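PDB 7DWN: predicted DNA-binding transcriptional regulator from Aliivibrio fischeri ES114, which probably binds cis-regulatory DNA as a LysR-type transcriptional regulator, switching on its target genes from a tetrameric assembly. Local coordinates for residues Y201-V213 against G258-A270. Sequence-based numbering, arbitrary orientation.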
loop_
_atom_site.group_PDB
_atom_site.type_symbol
_atom_site.label_atom_id
_atom_site.label_comp_id
_atom_site.label_asym_id
_atom_site.label_seq_id
_atom_site.Cartn_x
_atom_site.Cartn_y
_atom_site.Cartn_z
ATOM N N TYR A 201 24.136 1.654 -14.469
ATOM C CA TYR A 201 24.807 2.851 -14.967
ATOM C C TYR A 201 26.110 2.500 -15.684
ATOM O O TYR A 201 26.307 2.854 -16.855
ATOM C CB TYR A 201 25.048 3.812 -13.801
ATOM C CG TYR A 201 25.971 4.964 -14.110
ATOM C CD1 TYR A 201 25.549 6.026 -14.897
ATOM C CD2 TYR A 201 27.260 4.998 -13.597
ATOM C CE1 TYR A 201 26.390 7.082 -15.173
ATOM C CE2 TYR A 201 28.108 6.050 -13.867
ATOM C CZ TYR A 201 27.668 7.087 -14.656
ATOM O OH TYR A 201 28.506 8.138 -14.927
ATOM N N MET A 202 27.004 1.778 -15.001
ATOM C CA MET A 202 28.278 1.401 -15.611
ATOM C C MET A 202 28.073 0.468 -16.804
ATOM O O MET A 202 28.792 0.562 -17.810
ATOM C CB MET A 202 29.188 0.758 -14.562
ATOM C CG MET A 202 29.565 1.697 -13.422
ATOM S SD MET A 202 30.736 0.966 -12.261
ATOM C CE MET A 202 31.273 2.417 -11.357
ATOM N N GLY A 203 27.094 -0.435 -16.713
ATOM C CA GLY A 203 26.768 -1.272 -17.857
ATOM C C GLY A 203 26.265 -0.467 -19.039
ATOM O O GLY A 203 26.633 -0.736 -20.189
ATOM N N ARG A 204 25.422 0.537 -18.775
ATOM C CA ARG A 204 24.973 1.421 -19.847
ATOM C C ARG A 204 26.136 2.195 -20.453
ATOM O O ARG A 204 26.099 2.535 -21.640
ATOM C CB ARG A 204 23.899 2.383 -19.329
ATOM C CG ARG A 204 22.531 1.738 -19.152
ATOM C CD ARG A 204 21.453 2.745 -18.756
ATOM N NE ARG A 204 21.467 3.065 -17.331
ATOM C CZ ARG A 204 21.823 4.244 -16.830
ATOM N NH1 ARG A 204 22.193 5.226 -17.641
ATOM N NH2 ARG A 204 21.801 4.445 -15.518
ATOM N N GLN A 205 27.178 2.475 -19.665
ATOM C CA GLN A 205 28.349 3.129 -20.241
ATOM C C GLN A 205 29.140 2.173 -21.132
ATOM O O GLN A 205 29.606 2.564 -22.209
ATOM C CB GLN A 205 29.239 3.700 -19.137
ATOM C CG GLN A 205 28.524 4.648 -18.182
ATOM C CD GLN A 205 27.631 5.647 -18.893
ATOM O OE1 GLN A 205 28.072 6.371 -19.786
ATOM N NE2 GLN A 205 26.363 5.689 -18.498
ATOM N N VAL A 206 29.302 0.917 -20.704
ATOM C CA VAL A 206 30.030 -0.057 -21.522
ATOM C C VAL A 206 29.286 -0.335 -22.828
ATOM O O VAL A 206 29.907 -0.580 -23.880
ATOM C CB VAL A 206 30.274 -1.352 -20.718
ATOM C CG1 VAL A 206 30.924 -2.421 -21.588
ATOM C CG2 VAL A 206 31.137 -1.062 -19.502
ATOM N N GLU A 207 27.952 -0.287 -22.786
ATOM C CA GLU A 207 27.150 -0.517 -23.983
ATOM C C GLU A 207 27.467 0.473 -25.101
ATOM O O GLU A 207 27.195 0.178 -26.270
ATOM C CB GLU A 207 25.661 -0.448 -23.627
ATOM C CG GLU A 207 24.726 -0.974 -24.704
ATOM C CD GLU A 207 24.826 -2.476 -24.883
ATOM O OE1 GLU A 207 25.320 -3.161 -23.962
ATOM O OE2 GLU A 207 24.407 -2.975 -25.947
ATOM N N ILE A 208 28.044 1.632 -24.773
ATOM C CA ILE A 208 28.339 2.634 -25.793
ATOM C C ILE A 208 29.430 2.141 -26.736
ATOM O O ILE A 208 29.359 2.350 -27.953
ATOM C CB ILE A 208 28.723 3.969 -25.128
ATOM C CG1 ILE A 208 27.516 4.570 -24.405
ATOM C CG2 ILE A 208 29.273 4.952 -26.154
ATOM C CD1 ILE A 208 26.352 4.882 -25.319
ATOM N N ILE A 209 30.448 1.472 -26.198
ATOM C CA ILE A 209 31.597 1.034 -26.980
ATOM C C ILE A 209 31.585 -0.471 -27.217
ATOM O O ILE A 209 32.564 -1.015 -27.739
ATOM C CB ILE A 209 32.916 1.473 -26.325
ATOM C CG1 ILE A 209 32.974 1.022 -24.862
ATOM C CG2 ILE A 209 33.087 2.980 -26.431
ATOM C CD1 ILE A 209 33.615 -0.334 -24.653
ATOM N N ARG A 210 30.513 -1.164 -26.813
ATOM C CA ARG A 210 30.415 -2.603 -27.064
ATOM C C ARG A 210 30.815 -3.002 -28.490
ATOM O O ARG A 210 31.511 -4.007 -28.681
ATOM C CB ARG A 210 28.999 -3.091 -26.767
ATOM C CG ARG A 210 28.920 -4.594 -26.611
ATOM C CD ARG A 210 27.589 -5.034 -26.040
ATOM N NE ARG A 210 27.638 -6.428 -25.615
ATOM C CZ ARG A 210 27.471 -7.463 -26.431
ATOM N NH1 ARG A 210 27.238 -7.266 -27.721
ATOM N NH2 ARG A 210 27.535 -8.701 -25.957
ATOM N N GLU A 211 30.394 -2.237 -29.505
ATOM C CA GLU A 211 30.637 -2.660 -30.887
ATOM C C GLU A 211 32.106 -2.590 -31.288
ATOM O O GLU A 211 32.483 -3.180 -32.307
ATOM C CB GLU A 211 29.818 -1.820 -31.872
ATOM C CG GLU A 211 28.332 -2.146 -31.920
ATOM C CD GLU A 211 28.048 -3.594 -32.279
ATOM O OE1 GLU A 211 27.261 -4.239 -31.555
ATOM O OE2 GLU A 211 28.613 -4.088 -33.279
ATOM N N GLN A 212 32.937 -1.886 -30.528
ATOM C CA GLN A 212 34.343 -1.713 -30.868
ATOM C C GLN A 212 35.219 -2.862 -30.384
ATOM O O GLN A 212 36.433 -2.830 -30.609
ATOM C CB GLN A 212 34.866 -0.396 -30.287
ATOM C CG GLN A 212 34.050 0.827 -30.670
ATOM C CD GLN A 212 34.657 2.115 -30.145
ATOM O OE1 GLN A 212 35.695 2.100 -29.483
ATOM N NE2 GLN A 212 34.012 3.237 -30.440
ATOM N N VAL A 213 34.644 -3.866 -29.725
ATOM C CA VAL A 213 35.415 -4.933 -29.102
ATOM C C VAL A 213 34.668 -6.252 -29.249
ATOM O O VAL A 213 33.440 -6.283 -29.382
ATOM C CB VAL A 213 35.695 -4.631 -27.612
ATOM C CG1 VAL A 213 36.681 -3.479 -27.476
ATOM C CG2 VAL A 213 34.402 -4.295 -26.899
ATOM N N GLY A 258 42.899 -1.450 -23.040
ATOM C CA GLY A 258 42.092 -0.857 -24.080
ATOM C C GLY A 258 42.720 0.386 -24.691
ATOM O O GLY A 258 43.679 0.957 -24.181
ATOM N N GLU A 259 42.156 0.783 -25.826
ATOM C CA GLU A 259 42.456 2.077 -26.413
ATOM C C GLU A 259 41.887 3.182 -25.526
ATOM O O GLU A 259 41.002 2.953 -24.697
ATOM C CB GLU A 259 41.874 2.153 -27.827
ATOM C CG GLU A 259 42.330 3.333 -28.667
ATOM C CD GLU A 259 41.812 3.252 -30.090
ATOM O OE1 GLU A 259 41.286 2.185 -30.470
ATOM O OE2 GLU A 259 41.928 4.254 -30.827
ATOM N N GLN A 260 42.421 4.395 -25.691
ATOM C CA GLN A 260 41.920 5.521 -24.907
ATOM C C GLN A 260 40.441 5.767 -25.171
ATOM O O GLN A 260 39.716 6.219 -24.276
ATOM C CB GLN A 260 42.735 6.779 -25.208
ATOM C CG GLN A 260 42.434 7.950 -24.282
ATOM C CD GLN A 260 42.885 7.702 -22.855
ATOM O OE1 GLN A 260 43.901 7.046 -22.618
ATOM N NE2 GLN A 260 42.131 8.225 -21.893
ATOM N N SER A 261 39.970 5.465 -26.383
ATOM C CA SER A 261 38.550 5.585 -26.685
ATOM C C SER A 261 37.712 4.540 -25.957
ATOM O O SER A 261 36.488 4.690 -25.883
ATOM C CB SER A 261 38.325 5.479 -28.194
ATOM O OG SER A 261 38.898 4.291 -28.711
ATOM N N LEU A 262 38.339 3.488 -25.425
ATOM C CA LEU A 262 37.618 2.508 -24.622
ATOM C C LEU A 262 37.467 2.944 -23.170
ATOM O O LEU A 262 36.585 2.430 -22.475
ATOM C CB LEU A 262 38.317 1.148 -24.683
ATOM C CG LEU A 262 38.355 0.460 -26.049
ATOM C CD1 LEU A 262 38.993 -0.916 -25.943
ATOM C CD2 LEU A 262 36.959 0.362 -26.643
ATOM N N ARG A 263 38.304 3.867 -22.702
ATOM C CA ARG A 263 38.154 4.418 -21.359
ATOM C C ARG A 263 36.929 5.324 -21.323
ATOM O O ARG A 263 36.854 6.302 -22.074
ATOM C CB ARG A 263 39.412 5.187 -20.962
ATOM C CG ARG A 263 40.690 4.358 -20.973
ATOM C CD ARG A 263 41.886 5.194 -20.539
ATOM N NE ARG A 263 43.087 4.393 -20.312
ATOM C CZ ARG A 263 44.036 4.187 -21.221
ATOM N NH1 ARG A 263 43.928 4.722 -22.428
ATOM N NH2 ARG A 263 45.096 3.448 -20.924
ATOM N N LEU A 264 35.969 5.007 -20.454
ATOM C CA LEU A 264 34.674 5.678 -20.521
ATOM C C LEU A 264 34.489 6.626 -19.349
ATOM O O LEU A 264 34.704 6.219 -18.203
ATOM C CB LEU A 264 33.547 4.645 -20.533
ATOM C CG LEU A 264 33.631 3.607 -21.650
ATOM C CD1 LEU A 264 32.776 2.400 -21.312
ATOM C CD2 LEU A 264 33.204 4.216 -22.975
ATOM N N PRO A 265 34.082 7.873 -19.566
ATOM C CA PRO A 265 33.890 8.782 -18.429
ATOM C C PRO A 265 32.663 8.410 -17.609
ATOM O O PRO A 265 31.633 7.996 -18.145
ATOM C CB PRO A 265 33.725 10.152 -19.096
ATOM C CG PRO A 265 33.185 9.842 -20.445
ATOM C CD PRO A 265 33.826 8.541 -20.855
ATOM N N ILE A 266 32.794 8.550 -16.287
ATOM C CA ILE A 266 31.683 8.436 -15.350
ATOM C C ILE A 266 31.823 9.557 -14.328
ATOM O O ILE A 266 32.905 10.107 -14.123
ATOM C CB ILE A 266 31.627 7.063 -14.637
ATOM C CG1 ILE A 266 32.965 6.744 -13.961
ATOM C CG2 ILE A 266 31.230 5.960 -15.608
ATOM C CD1 ILE A 266 32.945 5.453 -13.155
ATOM N N GLU A 267 30.708 9.904 -13.691
ATOM C CA GLU A 267 30.684 10.955 -12.681
ATOM C C GLU A 267 29.916 10.452 -11.472
ATOM O O GLU A 267 28.943 9.708 -11.623
ATOM C CB GLU A 267 30.020 12.231 -13.215
ATOM C CG GLU A 267 30.638 12.780 -14.486
ATOM C CD GLU A 267 29.697 13.705 -15.227
ATOM O OE1 GLU A 267 28.567 13.919 -14.737
ATOM O OE2 GLU A 267 30.083 14.214 -16.301
ATOM N N TYR A 268 30.337 10.846 -10.270
ATOM C CA TYR A 268 29.521 10.519 -9.108
ATOM C C TYR A 268 29.222 11.764 -8.283
ATOM O O TYR A 268 30.007 12.717 -8.242
ATOM C CB TYR A 268 30.140 9.409 -8.232
ATOM C CG TYR A 268 31.597 9.551 -7.878
ATOM C CD1 TYR A 268 32.583 9.045 -8.713
ATOM C CD2 TYR A 268 31.985 10.145 -6.687
ATOM C CE1 TYR A 268 33.916 9.153 -8.386
ATOM C CE2 TYR A 268 33.318 10.257 -6.349
ATOM C CZ TYR A 268 34.280 9.760 -7.203
ATOM O OH TYR A 268 35.612 9.868 -6.876
ATOM N N TYR A 269 28.057 11.733 -7.635
ATOM C CA TYR A 269 27.417 12.893 -7.041
ATOM C C TYR A 269 26.986 12.621 -5.608
ATOM O O TYR A 269 26.738 11.474 -5.204
ATOM C CB TYR A 269 26.164 13.301 -7.817
ATOM C CG TYR A 269 26.391 13.912 -9.177
ATOM C CD1 TYR A 269 26.686 13.121 -10.280
ATOM C CD2 TYR A 269 26.276 15.284 -9.364
ATOM C CE1 TYR A 269 26.879 13.684 -11.528
ATOM C CE2 TYR A 269 26.468 15.855 -10.606
ATOM C CZ TYR A 269 26.769 15.052 -11.683
ATOM O OH TYR A 269 26.958 15.623 -12.918
ATOM N N ALA A 270 26.886 13.714 -4.857
ATOM C CA ALA A 270 26.104 13.784 -3.633
ATOM C C ALA A 270 24.760 14.419 -3.963
ATOM O O ALA A 270 24.704 15.449 -4.641
ATOM C CB ALA A 270 26.831 14.598 -2.563
HETATM O O HOH W 1 30.566 7.008 -20.270
#
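The ring of Tyr201 is approached obliquely by Ile266 and by the backbone O of Glu267, its CE2 lying 3.6 Å from Ile266 CG2. With CG anti to the backbone N (chi1 168°), the ring leaves the first turn of helix 201-209 toward the strand, where the hydroxyl accepts a hydrogen bond from the backbone N of Glu267 (N to OH 3.1 Å, N-H...O angle 159°). The amide of Gln205, its chain bent at chi2, turns its NE2 to the carbonyl O of Tyr201, 3.3 Å away and above the carbonyl plane. That oxygen also takes the helical bond from Gln205 N, while Gln205 OE1 accepts from a water that donates equally to Pro265 O, bridging helix and strand.

Met202 packs on the same Ile266, its extended chain bringing CE to 3.9 Å from Ile266 CD1; its backbone N donates to a bound MES, probably from the crystallisation liquor, that also lies beside Tyr201. Farther along, apolar side chains predominate. Leu264 points at the helix, its CD1 3.3 Å from the carbonyl O of Gln205; it and Ile209 reach toward each other tip to tip, Leu264 CD2 lying 3.7 Å from Ile209 CG2. Leu262 meets Val213 end-on and lies across Ile209.

Helix 201-209 runs nearly antiparallel to strand segment 264-270 (157°) within the substrate-binding domain. Trp239 of strand 238-241 touches Val206, Ile209 and Leu264 and donates to Leu262 O, whereas the strand itself pairs with strand 160-174 through Leu264 and Ile266.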